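Local coordinates for Cas13d (uncultured Ruminococcus sp, PDB 6IV9), which binds a CRISPR RNA, which it probably matures itself, and with that guide probably cleaves target RNA through its two HEPN domains, at residues Ile514-Leu517 against Leu518-Ile522; Met583-Asp586 against Ala587-Leu591; Tyr638-Ala641 against Gln642-Arg645; Asp663-Ile666 against Glu667-Tyr670; Met679-Leu683 against Glu684-Ser688. The protein carries 2 engineered substitutions. One frame throughout, in Å; residues are numbered along the deposited sequence.

Interaction 1: Ile514-Leu517 against Leu518-Ile522; sequences INDL and LTTLI. With nucleotides of chain B.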
# COMPACT_ATOMS: atom_id res chain seq x y z
N ILE A 514 -4.19 1.20 -2.00
CA ILE A 514 -4.47 2.57 -1.51
C ILE A 514 -4.15 2.61 -0.01
O ILE A 514 -3.48 3.51 0.41
CB ILE A 514 -5.95 2.92 -1.76
CG1 ILE A 514 -6.24 3.08 -3.25
CG2 ILE A 514 -6.38 4.12 -0.95
CD1 ILE A 514 -7.70 3.18 -3.57
N ASN A 515 -4.59 1.61 0.74
CA ASN A 515 -4.35 1.60 2.20
C ASN A 515 -2.85 1.56 2.48
O ASN A 515 -2.41 2.31 3.30
CB ASN A 515 -5.03 0.40 2.86
CG ASN A 515 -6.51 0.63 2.98
OD1 ASN A 515 -6.95 1.75 2.88
ND2 ASN A 515 -7.27 -0.43 3.20
N ASP A 516 -2.13 0.70 1.78
CA ASP A 516 -0.68 0.59 2.03
C ASP A 516 0.04 1.89 1.68
O ASP A 516 0.77 2.38 2.51
CB ASP A 516 -0.12 -0.54 1.17
CG ASP A 516 1.35 -0.77 1.41
OD1 ASP A 516 1.74 -0.83 2.55
OD2 ASP A 516 2.07 -0.92 0.44
N LEU A 517 -0.20 2.44 0.50
CA LEU A 517 0.50 3.69 0.13
C LEU A 517 0.08 4.85 1.04
O LEU A 517 0.93 5.52 1.56
CB LEU A 517 0.12 4.04 -1.31
CG LEU A 517 0.60 5.40 -1.78
CD1 LEU A 517 2.11 5.45 -1.82
CD2 LEU A 517 0.04 5.77 -3.13
N LEU A 518 -1.21 5.06 1.21
CA LEU A 518 -1.68 6.21 2.02
C LEU A 518 -1.27 6.09 3.49
O LEU A 518 -0.78 7.05 4.01
CB LEU A 518 -3.18 6.39 1.86
CG LEU A 518 -3.58 7.27 0.68
CD1 LEU A 518 -3.13 8.69 0.90
CD2 LEU A 518 -2.99 6.75 -0.61
N THR A 519 -1.46 4.94 4.11
CA THR A 519 -1.07 4.87 5.54
C THR A 519 0.43 5.12 5.68
O THR A 519 0.82 5.77 6.60
CB THR A 519 -1.51 3.56 6.19
OG1 THR A 519 -0.84 2.48 5.56
CG2 THR A 519 -3.01 3.39 6.17
N THR A 520 1.24 4.60 4.77
CA THR A 520 2.70 4.84 4.84
C THR A 520 2.99 6.34 4.66
O THR A 520 3.69 6.87 5.50
CB THR A 520 3.45 4.04 3.77
OG1 THR A 520 3.20 2.65 3.90
CG2 THR A 520 4.94 4.27 3.82
N LEU A 521 2.41 6.98 3.65
CA LEU A 521 2.67 8.43 3.44
C LEU A 521 2.20 9.22 4.67
O LEU A 521 2.92 10.05 5.11
CB LEU A 521 1.94 8.93 2.20
CG LEU A 521 2.43 8.41 0.86
CD1 LEU A 521 1.61 9.00 -0.28
CD2 LEU A 521 3.89 8.74 0.66
N ILE A 522 1.04 8.88 5.21
CA ILE A 522 0.49 9.66 6.35
C ILE A 522 1.44 9.54 7.54
O ILE A 522 1.72 10.51 8.16
CB ILE A 522 -0.92 9.18 6.72
CG1 ILE A 522 -1.92 9.47 5.62
CG2 ILE A 522 -1.36 9.73 8.06
CD1 ILE A 522 -3.15 8.64 5.69
P U B 34 -7.62 1.81 8.77
OP1 U B 34 -8.69 2.14 7.78
OP2 U B 34 -7.84 0.82 9.81
O5' U B 34 -6.34 1.40 7.97
C5' U B 34 -6.05 0.02 7.67
C4' U B 34 -4.68 -0.07 7.07
O4' U B 34 -3.65 0.31 8.01
C3' U B 34 -4.26 -1.45 6.60
O3' U B 34 -4.88 -1.65 5.32
C2' U B 34 -2.75 -1.29 6.52
O2' U B 34 -2.40 -0.60 5.33
C1' U B 34 -2.49 -0.46 7.79
N1 U B 34 -2.28 -1.29 8.99
C2 U B 34 -1.07 -1.94 9.04
O2 U B 34 -0.24 -1.86 8.15
N3 U B 34 -0.87 -2.70 10.15
C4 U B 34 -1.74 -2.88 11.20
O4 U B 34 -1.38 -3.55 12.15
C5 U B 34 -2.97 -2.15 11.09
C6 U B 34 -3.20 -1.42 10.00
P C B 35 -5.44 -3.16 4.90
OP1 C B 35 -6.13 -2.99 3.62
OP2 C B 35 -6.12 -3.74 6.02
O5' C B 35 -4.12 -4.00 4.86
C5' C B 35 -3.17 -3.73 3.79
C4' C B 35 -1.91 -4.53 4.00
O4' C B 35 -1.33 -4.12 5.24
C3' C B 35 -2.10 -6.04 4.14
O3' C B 35 -2.19 -6.57 2.85
C2' C B 35 -0.86 -6.44 4.92
O2' C B 35 0.29 -6.51 4.12
C1' C B 35 -0.72 -5.24 5.85
N1 C B 35 -1.32 -5.45 7.17
C2 C B 35 -0.54 -6.15 8.09
O2 C B 35 0.57 -6.53 7.74
N3 C B 35 -0.99 -6.31 9.35
C4 C B 35 -2.23 -5.93 9.66
N4 C B 35 -2.66 -6.16 10.90
C5 C B 35 -3.07 -5.26 8.72
C6 C B 35 -2.59 -5.09 7.48
P C B 33 -7.18 1.77 14.32
OP1 C B 33 -8.64 1.95 14.32
OP2 C B 33 -6.53 0.44 14.43
O5' C B 33 -6.60 2.40 12.97
C5' C B 33 -6.98 3.71 12.54
C4' C B 33 -6.18 4.16 11.37
O4' C B 33 -4.82 4.43 11.80
C3' C B 33 -6.00 3.16 10.25
O3' C B 33 -7.13 3.16 9.39
C2' C B 33 -4.77 3.70 9.56
O2' C B 33 -5.03 4.88 8.82
C1' C B 33 -3.92 4.06 10.77
N1 C B 33 -3.07 2.94 11.21
C2 C B 33 -1.86 2.74 10.53
O2 C B 33 -1.60 3.47 9.56
N3 C B 33 -1.04 1.74 10.91
C4 C B 33 -1.40 0.93 11.90
N4 C B 33 -0.54 -0.01 12.28
C5 C B 33 -2.60 1.12 12.64
C6 C B 33 -3.39 2.15 12.28

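Interaction 2: Met583-Asp586 against Ala587-Leu591; sequences MFRD and ALTIL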
# COMPACT_ATOMS: atom_id res chain seq x y z
N MET A 583 -14.09 -5.87 -21.91
CA MET A 583 -14.27 -6.40 -20.55
C MET A 583 -15.00 -7.74 -20.59
O MET A 583 -14.64 -8.62 -19.85
CB MET A 583 -15.04 -5.39 -19.71
CG MET A 583 -14.24 -4.13 -19.52
SD MET A 583 -15.21 -2.85 -18.78
CE MET A 583 -13.98 -1.55 -18.79
N PHE A 584 -16.01 -7.86 -21.45
CA PHE A 584 -16.75 -9.13 -21.57
C PHE A 584 -15.81 -10.21 -22.08
O PHE A 584 -15.86 -11.31 -21.61
CB PHE A 584 -18.00 -8.96 -22.43
CG PHE A 584 -19.09 -8.21 -21.72
CD1 PHE A 584 -19.72 -8.75 -20.62
CD2 PHE A 584 -19.46 -6.94 -22.12
CE1 PHE A 584 -20.69 -8.05 -19.95
CE2 PHE A 584 -20.45 -6.25 -21.46
CZ PHE A 584 -21.06 -6.80 -20.37
N ARG A 585 -14.96 -9.86 -23.03
CA ARG A 585 -13.99 -10.87 -23.51
C ARG A 585 -13.06 -11.25 -22.36
O ARG A 585 -12.79 -12.41 -22.21
CB ARG A 585 -13.19 -10.34 -24.70
CG ARG A 585 -12.03 -11.25 -25.07
CD ARG A 585 -11.24 -10.81 -26.28
NE ARG A 585 -11.98 -10.95 -27.51
CZ ARG A 585 -12.07 -12.05 -28.22
NH1 ARG A 585 -11.42 -13.13 -27.85
NH2 ARG A 585 -12.81 -12.08 -29.30
N ASP A 586 -12.62 -10.27 -21.56
CA ASP A 586 -11.72 -10.57 -20.42
C ASP A 586 -12.45 -11.52 -19.46
O ASP A 586 -11.85 -12.48 -19.05
CB ASP A 586 -11.30 -9.29 -19.70
CG ASP A 586 -10.27 -8.45 -20.43
OD1 ASP A 586 -9.61 -8.99 -21.32
OD2 ASP A 586 -10.16 -7.28 -20.11
N ALA A 587 -13.71 -11.24 -19.15
CA ALA A 587 -14.47 -12.08 -18.20
C ALA A 587 -14.68 -13.50 -18.73
O ALA A 587 -14.41 -14.43 -18.02
CB ALA A 587 -15.77 -11.42 -17.86
N LEU A 588 -15.14 -13.65 -19.97
CA LEU A 588 -15.35 -15.01 -20.51
C LEU A 588 -14.02 -15.77 -20.59
O LEU A 588 -14.01 -16.91 -20.26
CB LEU A 588 -15.99 -14.89 -21.90
CG LEU A 588 -17.51 -14.87 -21.90
CD1 LEU A 588 -18.05 -13.78 -21.00
CD2 LEU A 588 -18.05 -14.72 -23.30
N THR A 589 -12.95 -15.11 -21.00
CA THR A 589 -11.62 -15.74 -21.12
C THR A 589 -11.09 -16.21 -19.76
O THR A 589 -10.56 -17.28 -19.69
CB THR A 589 -10.63 -14.78 -21.78
OG1 THR A 589 -11.17 -14.35 -23.02
CG2 THR A 589 -9.27 -15.38 -22.00
N ILE A 590 -11.25 -15.41 -18.72
CA ILE A 590 -10.75 -15.83 -17.38
C ILE A 590 -11.51 -17.07 -16.90
O ILE A 590 -10.93 -17.85 -16.20
CB ILE A 590 -10.69 -14.67 -16.36
CG1 ILE A 590 -9.52 -14.85 -15.40
CG2 ILE A 590 -11.99 -14.46 -15.62
CD1 ILE A 590 -9.23 -13.64 -14.58
N LEU A 591 -12.81 -17.13 -17.18
CA LEU A 591 -13.64 -18.30 -16.79
C LEU A 591 -13.21 -19.53 -17.59
O LEU A 591 -13.12 -20.59 -17.01
CB LEU A 591 -15.09 -17.95 -17.07
CG LEU A 591 -15.93 -17.49 -15.88
CD1 LEU A 591 -15.13 -17.16 -14.65
CD2 LEU A 591 -16.90 -16.40 -16.25
O HOH W 1 -10.13 -14.25 -25.33

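Interaction 3: Tyr638-Ala641 against Gln642-Arg645; sequences YANA and QKIR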
# COMPACT_ATOMS: atom_id res chain seq x y z
N TYR A 638 -2.74 -6.71 -13.62
CA TYR A 638 -1.36 -7.22 -13.45
C TYR A 638 -1.09 -8.50 -14.23
O TYR A 638 0.05 -8.89 -14.32
CB TYR A 638 -1.07 -7.42 -11.97
CG TYR A 638 -0.91 -6.14 -11.20
CD1 TYR A 638 -0.08 -5.14 -11.66
CD2 TYR A 638 -1.60 -5.91 -10.04
CE1 TYR A 638 0.05 -3.95 -10.97
CE2 TYR A 638 -1.47 -4.74 -9.33
CZ TYR A 638 -0.63 -3.75 -9.80
OH TYR A 638 -0.51 -2.59 -9.12
N ALA A 639 -2.12 -9.14 -14.74
CA ALA A 639 -1.89 -10.43 -15.42
C ALA A 639 -2.62 -10.49 -16.76
O ALA A 639 -2.83 -9.48 -17.36
CB ALA A 639 -2.22 -11.58 -14.51
N ASN A 640 -2.90 -11.70 -17.22
CA ASN A 640 -3.56 -11.96 -18.52
C ASN A 640 -4.68 -12.97 -18.27
O ASN A 640 -4.39 -13.99 -17.71
CB ASN A 640 -2.51 -12.45 -19.51
CG ASN A 640 -3.09 -12.79 -20.86
OD1 ASN A 640 -3.60 -13.86 -21.07
ND2 ASN A 640 -3.02 -11.85 -21.76
N ALA A 641 -5.89 -12.70 -18.76
CA ALA A 641 -7.04 -13.57 -18.45
C ALA A 641 -6.80 -15.00 -18.92
O ALA A 641 -7.05 -15.91 -18.17
CB ALA A 641 -8.26 -13.02 -19.13
N GLN A 642 -6.35 -15.16 -20.14
CA GLN A 642 -6.11 -16.51 -20.68
C GLN A 642 -4.99 -17.22 -19.91
O GLN A 642 -5.13 -18.38 -19.63
CB GLN A 642 -5.80 -16.38 -22.15
CG GLN A 642 -5.83 -17.70 -22.86
CD GLN A 642 -4.62 -17.71 -23.74
OE1 GLN A 642 -3.56 -18.18 -23.34
NE2 GLN A 642 -4.76 -17.13 -24.91
N LYS A 643 -3.91 -16.51 -19.61
CA LYS A 643 -2.78 -17.13 -18.87
C LYS A 643 -3.22 -17.51 -17.45
O LYS A 643 -2.87 -18.57 -17.01
CB LYS A 643 -1.54 -16.25 -18.95
CG LYS A 643 -0.90 -16.23 -20.32
CD LYS A 643 0.31 -15.38 -20.41
CE LYS A 643 0.63 -14.98 -21.83
NZ LYS A 643 0.78 -16.17 -22.68
N ILE A 644 -3.99 -16.66 -16.80
CA ILE A 644 -4.46 -16.96 -15.42
C ILE A 644 -5.32 -18.22 -15.45
O ILE A 644 -5.15 -19.07 -14.60
CB ILE A 644 -5.23 -15.76 -14.85
CG1 ILE A 644 -4.26 -14.65 -14.46
CG2 ILE A 644 -6.11 -16.18 -13.69
CD1 ILE A 644 -3.18 -15.12 -13.55
N ARG A 645 -6.19 -18.34 -16.44
CA ARG A 645 -7.06 -19.53 -16.53
C ARG A 645 -6.18 -20.77 -16.70
O ARG A 645 -6.54 -21.76 -16.15
CB ARG A 645 -8.08 -19.41 -17.66
CG ARG A 645 -8.94 -20.65 -17.82
CD ARG A 645 -9.76 -20.97 -16.60
NE ARG A 645 -10.48 -22.23 -16.67
CZ ARG A 645 -10.02 -23.38 -16.24
NH1 ARG A 645 -8.82 -23.46 -15.71
NH2 ARG A 645 -10.75 -24.47 -16.34

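Interaction 4: Asp663-Ile666 against Glu667-Tyr670; sequences DTQI and ERYY. With nucleotides of chain B.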
# COMPACT_ATOMS: atom_id res chain seq x y z
N ASP A 663 -9.18 -23.09 7.96
CA ASP A 663 -10.05 -24.29 7.86
C ASP A 663 -11.52 -23.88 7.94
O ASP A 663 -12.29 -24.42 7.18
CB ASP A 663 -9.75 -25.28 8.98
CG ASP A 663 -8.36 -25.88 8.96
OD1 ASP A 663 -7.73 -25.87 7.92
OD2 ASP A 663 -7.94 -26.37 10.00
N THR A 664 -11.87 -22.94 8.81
CA THR A 664 -13.29 -22.53 8.89
C THR A 664 -13.75 -21.96 7.55
O THR A 664 -14.86 -22.22 7.17
CB THR A 664 -13.53 -21.53 10.04
OG1 THR A 664 -12.75 -20.38 9.75
CG2 THR A 664 -13.11 -22.08 11.38
N GLN A 665 -12.92 -21.17 6.88
CA GLN A 665 -13.27 -20.62 5.55
C GLN A 665 -13.37 -21.73 4.49
O GLN A 665 -14.26 -21.67 3.68
CB GLN A 665 -12.35 -19.47 5.18
CG GLN A 665 -12.88 -18.65 4.02
CD GLN A 665 -14.36 -18.34 4.07
OE1 GLN A 665 -14.87 -17.84 5.06
NE2 GLN A 665 -15.06 -18.61 2.98
N ILE A 666 -12.48 -22.71 4.53
CA ILE A 666 -12.54 -23.82 3.54
C ILE A 666 -13.89 -24.55 3.70
O ILE A 666 -14.49 -24.87 2.70
CB ILE A 666 -11.34 -24.77 3.72
CG1 ILE A 666 -10.04 -24.10 3.28
CG2 ILE A 666 -11.57 -26.08 2.99
CD1 ILE A 666 -10.04 -23.62 1.87
N GLU A 667 -14.33 -24.75 4.93
CA GLU A 667 -15.63 -25.43 5.16
C GLU A 667 -16.76 -24.58 4.57
O GLU A 667 -17.67 -25.14 4.00
CB GLU A 667 -15.82 -25.69 6.65
CG GLU A 667 -14.80 -26.64 7.23
CD GLU A 667 -15.33 -28.03 7.55
OE1 GLU A 667 -16.33 -28.42 6.96
OE2 GLU A 667 -14.73 -28.70 8.37
N ARG A 668 -16.70 -23.26 4.73
CA ARG A 668 -17.74 -22.38 4.16
C ARG A 668 -17.72 -22.46 2.63
O ARG A 668 -18.76 -22.58 2.04
CB ARG A 668 -17.50 -20.93 4.57
CG ARG A 668 -17.85 -20.61 6.00
CD ARG A 668 -17.69 -19.13 6.22
NE ARG A 668 -17.88 -18.77 7.60
CZ ARG A 668 -16.90 -18.63 8.46
NH1 ARG A 668 -17.10 -18.89 9.74
NH2 ARG A 668 -15.71 -18.24 8.05
N TYR A 669 -16.54 -22.38 2.02
CA TYR A 669 -16.44 -22.46 0.55
C TYR A 669 -16.93 -23.82 0.06
O TYR A 669 -17.62 -23.90 -0.92
CB TYR A 669 -14.98 -22.33 0.13
CG TYR A 669 -14.44 -20.93 0.10
CD1 TYR A 669 -15.11 -19.92 -0.56
CD2 TYR A 669 -13.24 -20.62 0.71
CE1 TYR A 669 -14.62 -18.63 -0.58
CE2 TYR A 669 -12.73 -19.35 0.69
CZ TYR A 669 -13.41 -18.35 0.03
OH TYR A 669 -12.91 -17.10 0.00
N TYR A 670 -16.54 -24.87 0.76
CA TYR A 670 -16.94 -26.23 0.34
C TYR A 670 -18.47 -26.37 0.35
O TYR A 670 -19.02 -26.89 -0.57
CB TYR A 670 -16.27 -27.25 1.25
CG TYR A 670 -16.53 -28.68 0.85
CD1 TYR A 670 -15.88 -29.24 -0.22
CD2 TYR A 670 -17.43 -29.46 1.55
CE1 TYR A 670 -16.11 -30.55 -0.59
CE2 TYR A 670 -17.67 -30.77 1.20
CZ TYR A 670 -17.01 -31.31 0.11
OH TYR A 670 -17.25 -32.60 -0.25
P U B 39 -13.10 -13.07 1.23
OP1 U B 39 -13.97 -13.22 0.09
OP2 U B 39 -12.50 -11.72 1.46
O5' U B 39 -13.68 -13.52 2.62
C5' U B 39 -14.55 -14.66 2.71
C4' U B 39 -14.93 -14.88 4.16
O4' U B 39 -13.72 -15.01 4.97
C3' U B 39 -15.67 -13.75 4.83
O3' U B 39 -17.01 -13.73 4.39
C2' U B 39 -15.43 -14.07 6.31
O2' U B 39 -16.10 -15.16 6.89
C1' U B 39 -13.96 -14.46 6.26
N1 U B 39 -13.04 -13.33 6.45
C2 U B 39 -12.91 -12.82 7.73
O2 U B 39 -13.55 -13.23 8.68
N3 U B 39 -12.01 -11.78 7.84
C4 U B 39 -11.25 -11.22 6.83
O4 U B 39 -10.48 -10.30 7.08
C5 U B 39 -11.45 -11.81 5.54
C6 U B 39 -12.31 -12.82 5.40
P U B 38 -7.51 -10.50 1.01
OP1 U B 38 -6.37 -10.43 0.16
OP2 U B 38 -8.57 -9.52 0.96
O5' U B 38 -8.13 -11.93 0.71
C5' U B 38 -9.35 -12.26 1.26
C4' U B 38 -9.56 -13.75 1.17
O4' U B 38 -8.46 -14.41 1.83
C3' U B 38 -10.79 -14.19 1.93
O3' U B 38 -11.90 -14.12 1.02
C2' U B 38 -10.45 -15.62 2.35
O2' U B 38 -10.61 -16.54 1.30
C1' U B 38 -8.95 -15.50 2.59
N1 U B 38 -8.60 -15.30 4.00
C2 U B 38 -7.39 -15.83 4.43
O2 U B 38 -6.64 -16.44 3.67
N3 U B 38 -7.09 -15.59 5.75
C4 U B 38 -7.85 -14.87 6.67
O4 U B 38 -7.44 -14.72 7.83
C5 U B 38 -9.06 -14.31 6.13
C6 U B 38 -9.39 -14.54 4.84

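Interaction 5: Met679-Leu683 against Glu684-Ser688; sequences MNSSL and EAKRS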
# COMPACT_ATOMS: atom_id res chain seq x y z
N MET A 679 -19.74 -33.57 3.93
CA MET A 679 -19.26 -32.80 5.11
C MET A 679 -18.37 -33.66 6.04
O MET A 679 -17.67 -33.08 6.85
CB MET A 679 -20.41 -32.19 5.90
CG MET A 679 -21.00 -30.94 5.28
SD MET A 679 -19.98 -29.95 4.17
CE MET A 679 -18.96 -29.05 5.33
N ASN A 680 -18.44 -34.98 5.92
CA ASN A 680 -17.65 -35.90 6.77
C ASN A 680 -16.25 -36.11 6.18
O ASN A 680 -15.42 -36.69 6.85
CB ASN A 680 -18.37 -37.22 7.02
CG ASN A 680 -19.31 -37.19 8.21
OD1 ASN A 680 -19.35 -36.24 8.97
ND2 ASN A 680 -20.07 -38.26 8.39
N SER A 681 -15.98 -35.60 4.98
CA SER A 681 -14.63 -35.74 4.38
C SER A 681 -13.61 -34.87 5.12
O SER A 681 -14.00 -33.99 5.85
CB SER A 681 -14.63 -35.45 2.90
OG SER A 681 -14.97 -34.12 2.65
N SER A 682 -12.34 -35.16 4.93
CA SER A 682 -11.25 -34.41 5.60
C SER A 682 -11.08 -33.03 4.97
O SER A 682 -11.50 -32.84 3.85
CB SER A 682 -9.98 -35.16 5.47
OG SER A 682 -9.55 -35.18 4.14
N LEU A 683 -10.41 -32.13 5.68
CA LEU A 683 -10.14 -30.77 5.16
C LEU A 683 -9.27 -30.89 3.91
O LEU A 683 -9.51 -30.16 2.99
CB LEU A 683 -9.47 -29.94 6.25
CG LEU A 683 -10.43 -29.34 7.26
CD1 LEU A 683 -9.70 -28.93 8.52
CD2 LEU A 683 -11.17 -28.16 6.68
N GLU A 684 -8.31 -31.81 3.90
CA GLU A 684 -7.46 -31.98 2.70
C GLU A 684 -8.34 -32.43 1.53
O GLU A 684 -8.08 -32.01 0.43
CB GLU A 684 -6.29 -32.92 2.97
CG GLU A 684 -5.27 -32.97 1.84
CD GLU A 684 -4.39 -31.76 1.56
OE1 GLU A 684 -4.59 -30.69 2.19
OE2 GLU A 684 -3.51 -31.87 0.72
N ALA A 685 -9.30 -33.31 1.78
CA ALA A 685 -10.22 -33.77 0.71
C ALA A 685 -11.05 -32.58 0.22
O ALA A 685 -11.23 -32.47 -0.96
CB ALA A 685 -11.09 -34.87 1.23
N LYS A 686 -11.54 -31.76 1.13
CA LYS A 686 -12.35 -30.58 0.75
C LYS A 686 -11.49 -29.61 -0.08
O LYS A 686 -11.96 -29.16 -1.09
CB LYS A 686 -12.90 -29.92 2.01
CG LYS A 686 -13.87 -30.77 2.80
CD LYS A 686 -14.50 -30.05 3.94
CE LYS A 686 -15.69 -30.80 4.47
NZ LYS A 686 -15.50 -31.20 5.87
N ARG A 687 -10.25 -29.37 0.33
CA ARG A 687 -9.36 -28.48 -0.46
C ARG A 687 -9.14 -29.13 -1.82
O ARG A 687 -9.21 -28.43 -2.80
CB ARG A 687 -8.04 -28.25 0.27
CG ARG A 687 -8.13 -27.36 1.49
CD ARG A 687 -6.77 -26.97 2.05
NE ARG A 687 -6.79 -25.91 3.03
CZ ARG A 687 -6.96 -26.06 4.32
NH1 ARG A 687 -7.01 -27.26 4.85
NH2 ARG A 687 -7.09 -25.00 5.09
N SER A 688 -8.89 -30.44 -1.84
CA SER A 688 -8.63 -31.17 -3.10
C SER A 688 -9.84 -31.05 -4.00
O SER A 688 -9.68 -30.81 -5.17
CB SER A 688 -8.29 -32.61 -2.84
OG SER A 688 -7.06 -32.70 -2.19

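Interaction 1: Ile514-Leu517 against Leu518-Ile522
Ile514 O accepts from Leu518 N, an i to i+4 bond of the alpha-helix 511-535, and Ile514 CG2 rests 4.3 Å from Leu518 CD2. This turn of helix is one of the places where the protein holds the guide RNA. Asn515 works on two sides. Its ND2 gives a nearly straight bond (173°) of 2.8 Å to OP1 of C35 of chain B. Its backbone O takes two donors of Thr519, N and OG1, which arrive from opposite faces of the carbonyl plane. The hydroxyl reaches back because Thr519 OG1 sits between its own backbone N and carbonyl carbon (chi1 63°). Thr519 CB also lies 3.4 Å from the base oxygen O2 of C33 of chain B. Asp516 repeats the double grip with Thr520: N and OG1 both bind Asp516 O, again from opposite faces. The Asp516 and Thr520 side chains run side by side, but the carboxylate is held elsewhere, by Tyr186 of helix 168-197. Leu517 is buried on the apolar side, near Ile182 of that same helix. Its CG meets Leu518 CD2 at 4.0 Å, and its CD1 meets Leu521 CD1 at 3.9 Å.

Interaction 2: Met583-Asp586 against Ala587-Leu591
Arg585 and Thr589 lie one helical turn apart, and their side chains meet at a slant, with Arg585 CG 3.8 Å from Thr589 OG1. The hydroxyl stands anti to its own carbonyl carbon (chi1 -55°), which turns it back to Arg585 O at 2.7 Å. It comes from above that carbonyl plane, 36° out of it. Thr589 N binds the same oxygen from the other face, at 3.0 Å. A water lies further out, between the two side chains. It lies in the guanidinium plane and accepts from Arg585 NH1 at 3.0 Å. It also lies against Thr589 OG1, so close (2.5 Å) that this half of the bridge is doubtful. The arginine chain bends at chi3, and its NH2 forms a salt bridge with Asp599. Asp586 turns to another side of the helix, where Arg253 and Tyr256 hold its carboxylate. Phe584 packs on helix 617-627, while Leu588 CD1 sits 3.4 Å from Phe584 O. Such a threonine hydroxyl, sharing the i-4 carbonyl with its own amide, is a familiar feature of alpha-helices, here the last turns of helix 581-591.

Interaction 3: Tyr638-Ala641 against Gln642-Arg645
The backbone leaves helical angles at Ala639, runs extended through Asn640 and enters helix 641-647 at Ala641, where Ile644 N binds Asn640 O at 2.8 Å. Arg645 N follows with a bond to Ala641 O. The chief side chain is that of Asn640. Its CG is anti to the backbone N (chi1 178°), and this carries the amide forward over the start of the helix. There OD1 accepts from Lys643 N at 3.0 Å. The donor lies in the carbonyl plane, on a lone pair, and the N-H points well at the oxygen (161°). Asn640 is thus the N-cap. Its side chain satisfies a first-turn amide that has no earlier helical carbonyl to bind, and its own main-chain oxygen starts the helical bonding. The aliphatic part of Lys643 lies against the cap, with CG 3.7 Å from Asn640 OD1 and CB 4.0 Å from Asn640 CB. Gln642 CB approaches the same OD1 at 3.5 Å. On the apolar side, Ala639 CB touches Ile644 CG1 at 3.7 Å and CD1 at 3.8 Å. The isoleucine continues onto Met731 and Val735 of the long helix 713-760. Before the cap, Asn196 of helix 168-197 binds Ala639 O. Beyond it, the Arg645 guanidinium bonds to the backbone oxygens of Lys695 and Ile697.

Interaction 4: Asp663-Ile666 against Glu667-Tyr670
Gln665 OE1 is held by the NH2 of Arg668, 3.1 Å away, and by a weak 3.5 Å bond from the ribose O2' of U39 of chain B. The arginine bond is straight (169°). OE1 lies in the guanidinium plane, at its edge, although the donor is tilted 31° from the amide plane of the glutamine. The extended Arg668 chain also runs beside Thr664, pointing the same way, and Thr664 O sits over one face of the guanidinium, offset toward its rim. Gln665 folds back at chi2 (43°), which sets its NE2 over the centre of the Tyr669 ring, 3.2 Å above the plane. Amide and ring are close to perpendicular, and the amide nitrogen sits over the pi face. The ring edge is turned to the RNA. Tyr669 OH shares a hydrogen bond of 2.7 Å with O2' of U38 of chain B, and either oxygen may be the donor. Backbone bonds of helix 663-673, such as Tyr669 N to Gln665 O, hold the residues one turn apart. On another side of the helix, Asp663 and Glu667 pair with the next helix, 683-696. Contacts to two ribose 2'-hydroxyls, one of them weak, are consistent with the helix recognising the strand as RNA through its sugars. Gln665 probably fixes the poses of Arg668 and Tyr669.

Interaction 5: Met679-Leu683 against Glu684-Ser688
This is an N-terminal helix cap with a lysine folded back over the incoming loop, placed where the chain returns from helix 663-673 and starts helix 683-696. Ser682 is the N-cap. Its OG, between the backbone N and the carbonyl carbon (chi1 68°), accepts from Ala685 N at 3.0 Å. Ser682 O takes Lys686 N in the carbonyl plane, and Leu683 O takes Arg687 N. The Lys686 chain runs back past Ser681, whose OG lies 3.5 Å from Lys686 CG and bonds to Asp678 O. The lysine bends at chi4, and its NZ then meets two loop carbonyls. It donates to Met679 O at 3.0 Å, from 51° out of the carbonyl plane, and to Ser681 O at 3.2 Å. Met679 crosses the lysine chain at about a right angle, with its CE 3.8 Å from Lys686 CE. Ser681 CB meets Ala685 CB at 4.0 Å. Within the helix, Ser688 OG and N both bind Glu684 O. Glu667 of helix 663-673 gives NZ a salt bridge. The ammonium of Lys686 is therefore shared between two carbonyls and a carboxylate, which would help to stabilise its positive charge and ties the loop to both helices.

The five contacts follow one another along the chain, each within one helix or at its start. Interactions 2 and 3 touch, with centres 10 Å apart: helix 581-591 packs on the start of helix 641-647, and Leu591 O probably accepts a weak bond from Arg645 NE. Interactions 4 and 5 are equally close. The successive helices 663-673 and 683-696 are joined by two salt bridges. Interaction 1 stands apart near the centre of the chain, with its centre 28 to 39 Å from the others. Interactions 1 and 4 both meet the guide RNA, at C33 to C35 and at U38 and U39, so distant helices hold neighbouring parts of one strand.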